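Local coordinates for lipoprotein signal peptidase (Staphylococcus aureus, PDB 6RYO) that cleaves signal peptides from bacterial membrane prolipoproteins as an aspartic endopeptidase embedded in the cell membrane, at residues A[140-144]-A[155-161]; A[122-127]-A[162-167]. All coordinates share one frame; numbering follows the deposited sequence.

Contact 1 (A[140-144]-A[155-161]); sequences VVDFI and IFNIADS. With OLC ((2R)-2,3-dihydroxypropyl (9Z)-octadec-9-enoate), chain B; OLC ((2R)-2,3-dihydroxypropyl (9Z)-octadec-9-enoate), chain C.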
ATOM      1  N   VAL A 140      -1.624  10.464  -5.961  1.00 22.51           N
ATOM      2  CA  VAL A 140      -2.061   9.452  -5.008  1.00 19.57           C
ATOM      3  C   VAL A 140      -2.875  10.140  -3.924  1.00 22.61           C
ATOM      4  O   VAL A 140      -2.437  11.151  -3.362  1.00 21.12           O
ATOM      5  CB  VAL A 140      -0.870   8.691  -4.392  1.00 20.32           C
ATOM      6  CG1 VAL A 140      -1.345   7.773  -3.278  1.00 21.79           C
ATOM      7  CG2 VAL A 140      -0.142   7.886  -5.456  1.00 18.24           C
ATOM      8  N   VAL A 141      -4.053   9.597  -3.630  1.00 22.45           N
ATOM      9  CA  VAL A 141      -4.919  10.153  -2.594  1.00 19.57           C
ATOM     10  C   VAL A 141      -4.400   9.717  -1.230  1.00 17.47           C
ATOM     11  O   VAL A 141      -4.303   8.519  -0.945  1.00 19.28           O
ATOM     12  CB  VAL A 141      -6.376   9.716  -2.794  1.00 23.46           C
ATOM     13  CG1 VAL A 141      -7.222  10.087  -1.574  1.00 19.74           C
ATOM     14  CG2 VAL A 141      -6.942  10.351  -4.048  1.00 26.02           C
ATOM     15  N   ASP A 142      -4.060  10.688  -0.388  1.00 21.10           N
ATOM     16  CA  ASP A 142      -3.620  10.441   0.977  1.00 24.04           C
ATOM     17  C   ASP A 142      -4.589  11.114   1.936  1.00 23.70           C
ATOM     18  O   ASP A 142      -4.902  12.299   1.773  1.00 25.64           O
ATOM     19  CB  ASP A 142      -2.204  10.966   1.202  1.00 22.86           C
ATOM     20  CG  ASP A 142      -1.158  10.154   0.473  1.00 25.67           C
ATOM     21  OD1 ASP A 142      -1.376   8.940   0.267  1.00 31.07           O
ATOM     22  OD2 ASP A 142      -0.110  10.728   0.114  1.00 28.58           O
ATOM     23  N   PHE A 143      -5.067  10.362   2.930  1.00 21.14           N
ATOM     24  CA  PHE A 143      -6.040  10.908   3.874  1.00 20.17           C
ATOM     25  C   PHE A 143      -5.787  10.567   5.336  1.00 21.89           C
ATOM     26  O   PHE A 143      -6.378  11.222   6.200  1.00 23.88           O
ATOM     27  CB  PHE A 143      -7.457  10.452   3.502  1.00 21.69           C
ATOM     28  CG  PHE A 143      -7.608   8.959   3.398  1.00 22.33           C
ATOM     29  CD1 PHE A 143      -7.343   8.303   2.207  1.00 20.21           C
ATOM     30  CD2 PHE A 143      -8.022   8.214   4.489  1.00 24.30           C
ATOM     31  CE1 PHE A 143      -7.482   6.932   2.107  1.00 14.93           C
ATOM     32  CE2 PHE A 143      -8.164   6.841   4.395  1.00 18.75           C
ATOM     33  CZ  PHE A 143      -7.893   6.200   3.202  1.00 18.97           C
ATOM     34  N   ILE A 144      -4.944   9.591   5.662  1.00 23.35           N
ATOM     35  CA  ILE A 144      -4.739   9.200   7.055  1.00 20.16           C
ATOM     36  C   ILE A 144      -3.708  10.128   7.684  1.00 25.21           C
ATOM     37  O   ILE A 144      -2.547  10.164   7.265  1.00 27.92           O
ATOM     38  CB  ILE A 144      -4.305   7.732   7.164  1.00 14.74           C
ATOM     39  CG1 ILE A 144      -5.422   6.810   6.672  1.00  6.69           C
ATOM     40  CG2 ILE A 144      -3.932   7.395   8.596  1.00 17.70           C
ATOM     41  CD1 ILE A 144      -5.085   5.337   6.767  1.00  6.56           C
ATOM     42  N   ILE A 155       1.002  12.127   5.439  1.00 17.46           N
ATOM     43  CA  ILE A 155      -0.348  11.596   5.290  1.00 17.15           C
ATOM     44  C   ILE A 155      -0.299  10.413   4.332  1.00 17.83           C
ATOM     45  O   ILE A 155       0.182  10.534   3.199  1.00 21.55           O
ATOM     46  CB  ILE A 155      -1.308  12.684   4.790  1.00 20.18           C
ATOM     47  CG1 ILE A 155      -1.198  13.933   5.669  1.00 20.57           C
ATOM     48  CG2 ILE A 155      -2.739  12.176   4.779  1.00 24.79           C
ATOM     49  CD1 ILE A 155      -2.008  15.112   5.174  1.00 19.53           C
ATOM     50  N   PHE A 156      -0.787   9.261   4.784  1.00 16.39           N
ATOM     51  CA  PHE A 156      -0.747   8.035   3.993  1.00 17.18           C
ATOM     52  C   PHE A 156      -2.158   7.469   3.826  1.00 21.58           C
ATOM     53  O   PHE A 156      -3.151   8.102   4.193  1.00 24.17           O
ATOM     54  CB  PHE A 156       0.205   7.015   4.622  1.00 23.05           C
ATOM     55  CG  PHE A 156      -0.168   6.608   6.021  1.00 24.66           C
ATOM     56  CD1 PHE A 156       0.220   7.375   7.107  1.00 21.40           C
ATOM     57  CD2 PHE A 156      -0.888   5.447   6.250  1.00 25.11           C
ATOM     58  CE1 PHE A 156      -0.114   6.998   8.394  1.00 20.83           C
ATOM     59  CE2 PHE A 156      -1.223   5.064   7.533  1.00 24.72           C
ATOM     60  CZ  PHE A 156      -0.832   5.840   8.607  1.00 22.65           C
ATOM     61  N   ASN A 157      -2.240   6.265   3.261  1.00 19.35           N
ATOM     62  CA  ASN A 157      -3.518   5.653   2.919  1.00 21.28           C
ATOM     63  C   ASN A 157      -3.451   4.159   3.220  1.00 22.95           C
ATOM     64  O   ASN A 157      -2.501   3.666   3.835  1.00 23.39           O
ATOM     65  CB  ASN A 157      -3.867   5.940   1.453  1.00 20.96           C
ATOM     66  CG  ASN A 157      -2.728   5.605   0.504  1.00 20.52           C
ATOM     67  OD1 ASN A 157      -2.024   4.613   0.684  1.00 20.37           O
ATOM     68  ND2 ASN A 157      -2.539   6.443  -0.510  1.00 22.06           N
ATOM     69  N   ILE A 158      -4.485   3.433   2.786  1.00 21.16           N
ATOM     70  CA  ILE A 158      -4.553   1.996   3.035  1.00 17.20           C
ATOM     71  C   ILE A 158      -3.473   1.259   2.250  1.00 17.32           C
ATOM     72  O   ILE A 158      -2.846   0.323   2.762  1.00 22.04           O
ATOM     73  CB  ILE A 158      -5.960   1.468   2.700  1.00 15.68           C
ATOM     74  CG1 ILE A 158      -7.015   2.197   3.536  1.00 18.00           C
ATOM     75  CG2 ILE A 158      -6.035  -0.026   2.937  1.00 12.04           C
ATOM     76  CD1 ILE A 158      -6.892   1.951   5.024  1.00 22.46           C
ATOM     77  N   ALA A 159      -3.241   1.664   0.997  1.00 16.32           N
ATOM     78  CA  ALA A 159      -2.208   1.022   0.187  1.00 17.73           C
ATOM     79  C   ALA A 159      -0.837   1.145   0.839  1.00 25.09           C
ATOM     80  O   ALA A 159      -0.032   0.205   0.795  1.00 34.93           O
ATOM     81  CB  ALA A 159      -2.190   1.623  -1.218  1.00 18.39           C
ATOM     82  N   ASP A 160      -0.550   2.297   1.449  1.00 19.05           N
ATOM     83  CA  ASP A 160       0.688   2.440   2.207  1.00 16.77           C
ATOM     84  C   ASP A 160       0.692   1.532   3.433  1.00 19.23           C
ATOM     85  O   ASP A 160       1.735   0.972   3.796  1.00 22.28           O
ATOM     86  CB  ASP A 160       0.888   3.899   2.618  1.00 14.70           C
ATOM     87  CG  ASP A 160       1.016   4.828   1.430  1.00 19.34           C
ATOM     88  OD1 ASP A 160       1.601   4.415   0.407  1.00 21.49           O
ATOM     89  OD2 ASP A 160       0.528   5.976   1.515  1.00 23.85           O
ATOM     90  N   SER A 161      -0.467   1.375   4.081  1.00 15.02           N
ATOM     91  CA  SER A 161      -0.546   0.546   5.282  1.00 12.11           C
ATOM     92  C   SER A 161      -0.298  -0.922   4.966  1.00 17.87           C
ATOM     93  O   SER A 161       0.433  -1.604   5.696  1.00 24.49           O
ATOM     94  CB  SER A 161      -1.908   0.726   5.947  1.00 15.41           C
ATOM     95  OG  SER A 161      -2.189   2.097   6.163  1.00 20.46           O
TER
HETATM   96  C10 OLC B 101      -2.110   0.727  10.249  1.00 46.62           C
HETATM   97  C9  OLC B 101      -0.963   0.281   9.783  1.00 45.97           C
HETATM   98  C11 OLC B 101      -2.132   1.714  11.414  1.00 44.72           C
HETATM   99  C8  OLC B 101       0.349   0.752  10.409  1.00 42.96           C
HETATM  100  C24 OLC B 101       3.052   9.263   2.408  1.00 45.38           C
HETATM  101  C12 OLC B 101      -3.337   2.641  11.270  1.00 38.69           C
HETATM  102  C7  OLC B 101       1.377   1.030   9.318  1.00 33.91           C
HETATM  103  C13 OLC B 101      -2.884   4.087  11.447  1.00 30.08           C
HETATM  104  C6  OLC B 101       1.319   2.506   8.929  1.00 25.49           C
HETATM  105  C14 OLC B 101      -3.969   4.861  12.193  1.00 28.12           C
HETATM  106  C5  OLC B 101       2.389   2.783   7.879  1.00 22.19           C
HETATM  107  C4  OLC B 101       2.258   4.212   7.360  1.00 23.70           C
HETATM  108  C3  OLC B 101       3.037   4.334   6.053  1.00 24.00           C
HETATM  109  C2  OLC B 101       3.514   5.773   5.880  1.00 29.62           C
HETATM  110  C21 OLC B 101       4.704   7.412   2.727  1.00 34.61           C
HETATM  111  C1  OLC B 101       3.986   5.985   4.445  1.00 35.95           C
HETATM  112  C22 OLC B 101       3.857   8.171   1.710  1.00 38.39           C
HETATM  113  O19 OLC B 101       4.372   5.068   3.800  1.00 45.27           O
HETATM  114  O25 OLC B 101       3.001  10.396   1.583  1.00 49.31           O
HETATM  115  O23 OLC B 101       4.688   8.760   0.755  1.00 37.94           O
HETATM  116  O20 OLC B 101       3.951   7.269   3.894  1.00 34.45           O
HETATM  117  C18 OLC C 201      -6.109   1.675   8.585  1.00 49.09           C
HETATM  118  C10 OLC C 201      -3.670  -5.687   6.082  1.00 56.68           C
HETATM  119  C9  OLC C 201      -3.923  -6.885   6.569  1.00 59.77           C
HETATM  120  C17 OLC C 201      -4.890   0.880   8.128  1.00 48.44           C
HETATM  121  C11 OLC C 201      -4.715  -4.961   5.237  1.00 49.32           C
HETATM  122  C8  OLC C 201      -5.262  -7.568   6.296  1.00 56.50           C
HETATM  123  C24 OLC C 201      -4.830 -19.131   9.325  1.00 72.23           C
HETATM  124  C16 OLC C 201      -5.003  -0.543   8.665  1.00 51.78           C
HETATM  125  C12 OLC C 201      -4.388  -3.471   5.193  1.00 40.61           C
HETATM  126  C7  OLC C 201      -5.508  -8.666   7.331  1.00 53.81           C
HETATM  127  C15 OLC C 201      -6.042  -1.296   7.839  1.00 54.72           C
HETATM  128  C13 OLC C 201      -4.597  -2.881   6.585  1.00 43.69           C
HETATM  129  C6  OLC C 201      -4.532  -9.821   7.117  1.00 50.11           C
HETATM  130  C14 OLC C 201      -5.454  -1.624   6.470  1.00 50.34           C
HETATM  131  C5  OLC C 201      -5.193 -10.912   6.277  1.00 50.29           C
HETATM  132  C4  OLC C 201      -5.825 -11.963   7.189  1.00 50.27           C
HETATM  133  C3  OLC C 201      -5.046 -13.272   7.071  1.00 52.38           C
HETATM  134  C2  OLC C 201      -6.020 -14.429   6.848  1.00 57.57           C
HETATM  135  C21 OLC C 201      -6.096 -17.304   8.197  1.00 70.11           C
HETATM  136  C1  OLC C 201      -5.235 -15.730   6.699  1.00 63.76           C
HETATM  137  C22 OLC C 201      -5.959 -18.816   8.347  1.00 74.07           C
HETATM  138  O19 OLC C 201      -4.077 -15.699   6.450  1.00 66.43           O
HETATM  139  O25 OLC C 201      -4.418 -20.456   9.139  1.00 69.87           O
HETATM  140  O23 OLC C 201      -7.163 -19.351   8.823  1.00 78.00           O
HETATM  141  O20 OLC C 201      -5.880 -16.962   6.859  1.00 66.06           O
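I144 and F156 form a single antiparallel hydrogen-bonded bridge between strand 140-144 and the loop leading into helix 158-161, and because F143 also faces F156 the pairing is a classic beta bulge. F156 O accepts from both amides, I144 N at 2.8 Å, with the bond from F143 N the longer of the two. The F156 ring is clamped between apolar groups. I144 CG2 lies over one face, 3.8 Å from the ring centroid, in a CH-pi contact, while C4 of a bound monoolein lies over the centre of the opposite face; a flat aromatic ring suits this slot between a branched side chain and a lipid.

N157 fits the helix start because its amide has two ends to use. OD1 accepts from D160 N at 2.8 Å, one half of a capping box, and ND2 gives a nearly straight bond (173°) to V141 O. Its CG sits between the backbone N and the carbonyl carbon (chi1 50°), which turns the amide to span both segments. Close to N157 lie D142 on the strand and D160 in the first turn of the helix, the predicted catalytic aspartates of this A8-family protease, and each carboxylate also bonds a polar side chain of the bound peptide. D142 OD1 and D160 OD2 stand 3.7 Å apart.

Contact 2 (A[122-127]-A[162-167]); sequences LLFAGA and SLTIGV. With OLC ((2R)-2,3-dihydroxypropyl (9Z)-octadec-9-enoate), chain E; OLC ((2R)-2,3-dihydroxypropyl (9Z)-octadec-9-enoate), chain B; OLC ((2R)-2,3-dihydroxypropyl (9Z)-octadec-9-enoate), chain C.
L163 and L123 each lay their branched ends on the backbone of the other helix, at the apolar centre of a nearly antiparallel transmembrane helix pair whose segments cross at -158° with axes only 7.4 Å apart. Two glycines, G126 and G166, allow this close approach, each lying under a leucine of the other helix. G126 has no side chain, so L163 CG rests directly on its backbone, 3.6 Å from G126 CA. In the same way L123 CD2 settles on G166, 3.5 Å from G166 C. Both leucines have CG anti to the carbonyl carbon, and although neither CB is aimed at the partner helix, the branched ends bend back over it. L163 divides its two methyls, CD1 going to G126 O and CD2 to L123 O at 3.2 Å. Leucine suits both places, being long enough to reach across and forked at its end.

Around this centre further apolar contacts follow. The CG2 methyl of V167 meets L123 CD2, A127 CB approaches L163 CD2, and L122 CD1 packs against I165 CG2, 3.8 Å away. One monoolein runs past L122 CD2 and I165 CD1, and another lies beside T164, as expected of a membrane-facing flank, while helix 31-55 touches L122, A125 and S162 and helix 87-108 touches L123 and A127.

The polar edge is a single hydroxyl. A serine can sit deep between membrane helices when its hydroxyl donates a hydrogen bond to a backbone carbonyl, and S162 has its OG anti to the backbone N (chi1 176°), directed at helix 122-127. There L122 O, already holding G126 N at 3.1 Å, accepts a second bond from S162 OG at 2.6 Å, tilted 17° from the carbonyl plane.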
ATOM      1  N   LEU A 122       0.022  -8.744   0.706  1.00 23.98           N
ATOM      2  CA  LEU A 122      -0.049  -7.411   1.293  1.00 21.06           C
ATOM      3  C   LEU A 122       0.885  -6.445   0.579  1.00 20.10           C
ATOM      4  O   LEU A 122       0.543  -5.271   0.376  1.00 22.83           O
ATOM      5  CB  LEU A 122       0.281  -7.475   2.784  1.00 20.84           C
ATOM      6  CG  LEU A 122      -0.730  -8.225   3.652  1.00 22.87           C
ATOM      7  CD1 LEU A 122      -0.317  -8.185   5.116  1.00 21.99           C
ATOM      8  CD2 LEU A 122      -2.121  -7.637   3.464  1.00 20.46           C
ATOM      9  N   LEU A 123       2.077  -6.915   0.201  1.00 15.98           N
ATOM     10  CA  LEU A 123       2.979  -6.087  -0.592  1.00 13.71           C
ATOM     11  C   LEU A 123       2.419  -5.845  -1.988  1.00 23.08           C
ATOM     12  O   LEU A 123       2.479  -4.722  -2.503  1.00 29.85           O
ATOM     13  CB  LEU A 123       4.358  -6.741  -0.676  1.00 10.72           C
ATOM     14  CG  LEU A 123       5.123  -6.985   0.628  1.00 14.81           C
ATOM     15  CD1 LEU A 123       6.387  -7.794   0.365  1.00 19.37           C
ATOM     16  CD2 LEU A 123       5.464  -5.673   1.297  1.00 15.79           C
ATOM     17  N   PHE A 124       1.869  -6.887  -2.616  1.00 20.62           N
ATOM     18  CA  PHE A 124       1.328  -6.742  -3.964  1.00 21.37           C
ATOM     19  C   PHE A 124       0.125  -5.807  -3.973  1.00 21.58           C
ATOM     20  O   PHE A 124       0.029  -4.913  -4.822  1.00 25.90           O
ATOM     21  CB  PHE A 124       0.949  -8.113  -4.529  1.00 16.94           C
ATOM     22  CG  PHE A 124       0.646  -8.104  -6.005  1.00 18.06           C
ATOM     23  CD1 PHE A 124      -0.585  -7.672  -6.477  1.00 19.85           C
ATOM     24  CD2 PHE A 124       1.588  -8.544  -6.918  1.00 22.46           C
ATOM     25  CE1 PHE A 124      -0.862  -7.668  -7.832  1.00 21.37           C
ATOM     26  CE2 PHE A 124       1.317  -8.544  -8.274  1.00 27.28           C
ATOM     27  CZ  PHE A 124       0.091  -8.106  -8.731  1.00 24.50           C
ATOM     28  N   ALA A 125      -0.808  -6.004  -3.036  1.00 17.47           N
ATOM     29  CA  ALA A 125      -2.018  -5.187  -3.011  1.00 14.93           C
ATOM     30  C   ALA A 125      -1.698  -3.730  -2.703  1.00 18.56           C
ATOM     31  O   ALA A 125      -2.272  -2.818  -3.311  1.00 18.20           O
ATOM     32  CB  ALA A 125      -3.006  -5.745  -1.988  1.00 17.12           C
ATOM     33  N   GLY A 126      -0.787  -3.489  -1.755  1.00 18.88           N
ATOM     34  CA  GLY A 126      -0.431  -2.122  -1.417  1.00 11.09           C
ATOM     35  C   GLY A 126       0.252  -1.379  -2.550  1.00 14.06           C
ATOM     36  O   GLY A 126       0.108  -0.160  -2.672  1.00 19.25           O
ATOM     37  N   ALA A 127       1.006  -2.096  -3.389  1.00 15.92           N
ATOM     38  CA  ALA A 127       1.642  -1.462  -4.539  1.00 16.54           C
ATOM     39  C   ALA A 127       0.641  -1.207  -5.659  1.00 22.70           C
ATOM     40  O   ALA A 127       0.696  -0.163  -6.320  1.00 26.78           O
ATOM     41  CB  ALA A 127       2.794  -2.327  -5.046  1.00 13.76           C
ATOM     42  N   SER A 162      -0.910  -1.429   3.893  1.00 20.17           N
ATOM     43  CA  SER A 162      -0.710  -2.823   3.513  1.00 18.59           C
ATOM     44  C   SER A 162       0.751  -3.100   3.172  1.00 24.83           C
ATOM     45  O   SER A 162       1.289  -4.157   3.523  1.00 27.54           O
ATOM     46  CB  SER A 162      -1.617  -3.173   2.335  1.00 15.59           C
ATOM     47  OG  SER A 162      -1.389  -4.498   1.886  1.00 19.52           O
ATOM     48  N   LEU A 163       1.404  -2.161   2.485  1.00 27.54           N
ATOM     49  CA  LEU A 163       2.822  -2.310   2.176  1.00 22.92           C
ATOM     50  C   LEU A 163       3.658  -2.370   3.449  1.00 26.46           C
ATOM     51  O   LEU A 163       4.503  -3.255   3.610  1.00 31.74           O
ATOM     52  CB  LEU A 163       3.285  -1.163   1.278  1.00 18.73           C
ATOM     53  CG  LEU A 163       2.847  -1.210  -0.188  1.00 17.31           C
ATOM     54  CD1 LEU A 163       2.966   0.158  -0.834  1.00 20.19           C
ATOM     55  CD2 LEU A 163       3.678  -2.220  -0.951  1.00 21.60           C
ATOM     56  N   THR A 164       3.427  -1.432   4.372  1.00 22.23           N
ATOM     57  CA  THR A 164       4.202  -1.405   5.610  1.00 22.03           C
ATOM     58  C   THR A 164       4.000  -2.678   6.422  1.00 25.64           C
ATOM     59  O   THR A 164       4.964  -3.248   6.944  1.00 33.53           O
ATOM     60  CB  THR A 164       3.824  -0.176   6.437  1.00 22.02           C
ATOM     61  OG1 THR A 164       4.207   1.012   5.731  1.00 18.44           O
ATOM     62  CG2 THR A 164       4.516  -0.208   7.795  1.00 22.63           C
ATOM     63  N   ILE A 165       2.752  -3.141   6.538  1.00 24.06           N
ATOM     64  CA  ILE A 165       2.481  -4.379   7.266  1.00 22.75           C
ATOM     65  C   ILE A 165       3.155  -5.559   6.577  1.00 21.50           C
ATOM     66  O   ILE A 165       3.744  -6.428   7.232  1.00 26.67           O
ATOM     67  CB  ILE A 165       0.964  -4.599   7.409  1.00 28.41           C
ATOM     68  CG1 ILE A 165       0.336  -3.487   8.252  1.00 29.63           C
ATOM     69  CG2 ILE A 165       0.676  -5.963   8.020  1.00 31.14           C
ATOM     70  CD1 ILE A 165      -1.170  -3.578   8.341  1.00 33.13           C
ATOM     71  N   GLY A 166       3.073  -5.612   5.244  1.00 17.90           N
ATOM     72  CA  GLY A 166       3.755  -6.663   4.507  1.00 20.80           C
ATOM     73  C   GLY A 166       5.258  -6.651   4.702  1.00 23.95           C
ATOM     74  O   GLY A 166       5.896  -7.705   4.698  1.00 27.88           O
ATOM     75  N   VAL A 167       5.845  -5.465   4.872  1.00 26.22           N
ATOM     76  CA  VAL A 167       7.275  -5.379   5.152  1.00 27.25           C
ATOM     77  C   VAL A 167       7.569  -5.858   6.568  1.00 27.72           C
ATOM     78  O   VAL A 167       8.575  -6.533   6.814  1.00 32.35           O
ATOM     79  CB  VAL A 167       7.781  -3.944   4.914  1.00 26.24           C
ATOM     80  CG1 VAL A 167       9.218  -3.794   5.391  1.00 24.42           C
ATOM     81  CG2 VAL A 167       7.675  -3.582   3.441  1.00 24.91           C
TER
HETATM   82  C10 OLC E 203     -10.934  -4.957  -7.743  1.00 40.93           C
HETATM   83  C9  OLC E 203      -9.681  -5.339  -7.601  1.00 45.99           C
HETATM   84  C11 OLC E 203     -11.961  -5.916  -8.342  1.00 36.27           C
HETATM   85  C8  OLC E 203      -9.255  -6.738  -8.037  1.00 51.10           C
HETATM   86  C24 OLC E 203       0.240 -14.336  -6.194  1.00 66.21           C
HETATM   87  C12 OLC E 203     -13.311  -5.211  -8.429  1.00 35.20           C
HETATM   88  C7  OLC E 203      -7.733  -6.791  -8.138  1.00 53.85           C
HETATM   89  C6  OLC E 203      -7.139  -7.062  -6.758  1.00 55.09           C
HETATM   90  C5  OLC E 203      -5.797  -7.767  -6.927  1.00 54.74           C
HETATM   91  C4  OLC E 203      -6.026  -9.121  -7.598  1.00 55.91           C
HETATM   92  C3  OLC E 203      -4.703  -9.660  -8.138  1.00 58.50           C
HETATM   93  C2  OLC E 203      -3.677  -9.717  -7.008  1.00 62.48           C
HETATM   94  C21 OLC E 203      -0.807 -12.144  -6.703  1.00 66.68           C
HETATM   95  C1  OLC E 203      -2.646 -10.807  -7.297  1.00 66.11           C
HETATM   96  C22 OLC E 203      -0.559 -13.175  -5.608  1.00 63.67           C
HETATM   97  O19 OLC E 203      -2.589 -11.299  -8.374  1.00 65.71           O
HETATM   98  O25 OLC E 203      -0.553 -15.020  -7.126  1.00 66.84           O
HETATM   99  O23 OLC E 203       0.163 -12.580  -4.568  1.00 59.68           O
HETATM  100  O20 OLC E 203      -1.779 -11.230  -6.280  1.00 68.22           O
HETATM  101  C10 OLC B 101      -2.110   0.727  10.249  1.00 46.62           C
HETATM  102  C9  OLC B 101      -0.963   0.281   9.783  1.00 45.97           C
HETATM  103  C11 OLC B 101      -2.132   1.714  11.414  1.00 44.72           C
HETATM  104  C8  OLC B 101       0.349   0.752  10.409  1.00 42.96           C
HETATM  105  C24 OLC B 101       3.052   9.263   2.408  1.00 45.38           C
HETATM  106  C12 OLC B 101      -3.337   2.641  11.270  1.00 38.69           C
HETATM  107  C7  OLC B 101       1.377   1.030   9.318  1.00 33.91           C
HETATM  108  C13 OLC B 101      -2.884   4.087  11.447  1.00 30.08           C
HETATM  109  C6  OLC B 101       1.319   2.506   8.929  1.00 25.49           C
HETATM  110  C14 OLC B 101      -3.969   4.861  12.193  1.00 28.12           C
HETATM  111  C5  OLC B 101       2.389   2.783   7.879  1.00 22.19           C
HETATM  112  C4  OLC B 101       2.258   4.212   7.360  1.00 23.70           C
HETATM  113  C3  OLC B 101       3.037   4.334   6.053  1.00 24.00           C
HETATM  114  C2  OLC B 101       3.514   5.773   5.880  1.00 29.62           C
HETATM  115  C21 OLC B 101       4.704   7.412   2.727  1.00 34.61           C
HETATM  116  C1  OLC B 101       3.986   5.985   4.445  1.00 35.95           C
HETATM  117  C22 OLC B 101       3.857   8.171   1.710  1.00 38.39           C
HETATM  118  O19 OLC B 101       4.372   5.068   3.800  1.00 45.27           O
HETATM  119  O25 OLC B 101       3.001  10.396   1.583  1.00 49.31           O
HETATM  120  O23 OLC B 101       4.688   8.760   0.755  1.00 37.94           O
HETATM  121  O20 OLC B 101       3.951   7.269   3.894  1.00 34.45           O
HETATM  122  C18 OLC C 201      -6.109   1.675   8.585  1.00 49.09           C
HETATM  123  C10 OLC C 201      -3.670  -5.687   6.082  1.00 56.68           C
HETATM  124  C9  OLC C 201      -3.923  -6.885   6.569  1.00 59.77           C
HETATM  125  C17 OLC C 201      -4.890   0.880   8.128  1.00 48.44           C
HETATM  126  C11 OLC C 201      -4.715  -4.961   5.237  1.00 49.32           C
HETATM  127  C8  OLC C 201      -5.262  -7.568   6.296  1.00 56.50           C
HETATM  128  C24 OLC C 201      -4.830 -19.131   9.325  1.00 72.23           C
HETATM  129  C16 OLC C 201      -5.003  -0.543   8.665  1.00 51.78           C
HETATM  130  C12 OLC C 201      -4.388  -3.471   5.193  1.00 40.61           C
HETATM  131  C7  OLC C 201      -5.508  -8.666   7.331  1.00 53.81           C
HETATM  132  C15 OLC C 201      -6.042  -1.296   7.839  1.00 54.72           C
HETATM  133  C13 OLC C 201      -4.597  -2.881   6.585  1.00 43.69           C
HETATM  134  C6  OLC C 201      -4.532  -9.821   7.117  1.00 50.11           C
HETATM  135  C14 OLC C 201      -5.454  -1.624   6.470  1.00 50.34           C
HETATM  136  C5  OLC C 201      -5.193 -10.912   6.277  1.00 50.29           C
HETATM  137  C4  OLC C 201      -5.825 -11.963   7.189  1.00 50.27           C
HETATM  138  C3  OLC C 201      -5.046 -13.272   7.071  1.00 52.38           C
HETATM  139  C2  OLC C 201      -6.020 -14.429   6.848  1.00 57.57           C
HETATM  140  C21 OLC C 201      -6.096 -17.304   8.197  1.00 70.11           C
HETATM  141  C1  OLC C 201      -5.235 -15.730   6.699  1.00 63.76           C
HETATM  142  C22 OLC C 201      -5.959 -18.816   8.347  1.00 74.07           C
HETATM  143  O19 OLC C 201      -4.077 -15.699   6.450  1.00 66.43           O
HETATM  144  O25 OLC C 201      -4.418 -20.456   9.139  1.00 69.87           O
HETATM  145  O23 OLC C 201      -7.163 -19.351   8.823  1.00 78.00           O
HETATM  146  O20 OLC C 201      -5.880 -16.962   6.859  1.00 66.06           O

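Overall arrangement
From the N terminus, helix 31-55 comes first and touches both contacts, followed by strands 61-63 and 69-76 and helix 87-108. Helix 114-137 then supplies residues 122-127, the first half of contact 2. The chain turns into strand 140-146, an outer strand of the three-stranded antiparallel sheet, and after a short loop residues 155-161 return to it, closing contact 1. Helix 158-174 runs on at once into 162-167, closing contact 2, so contact 1 is nested inside the larger loop. Contact 1 ties the sheet to the start of the last helix; contact 2 ties that helix to 114-137. They meet where A159 CB packs on G126 O, 3.3 Å away.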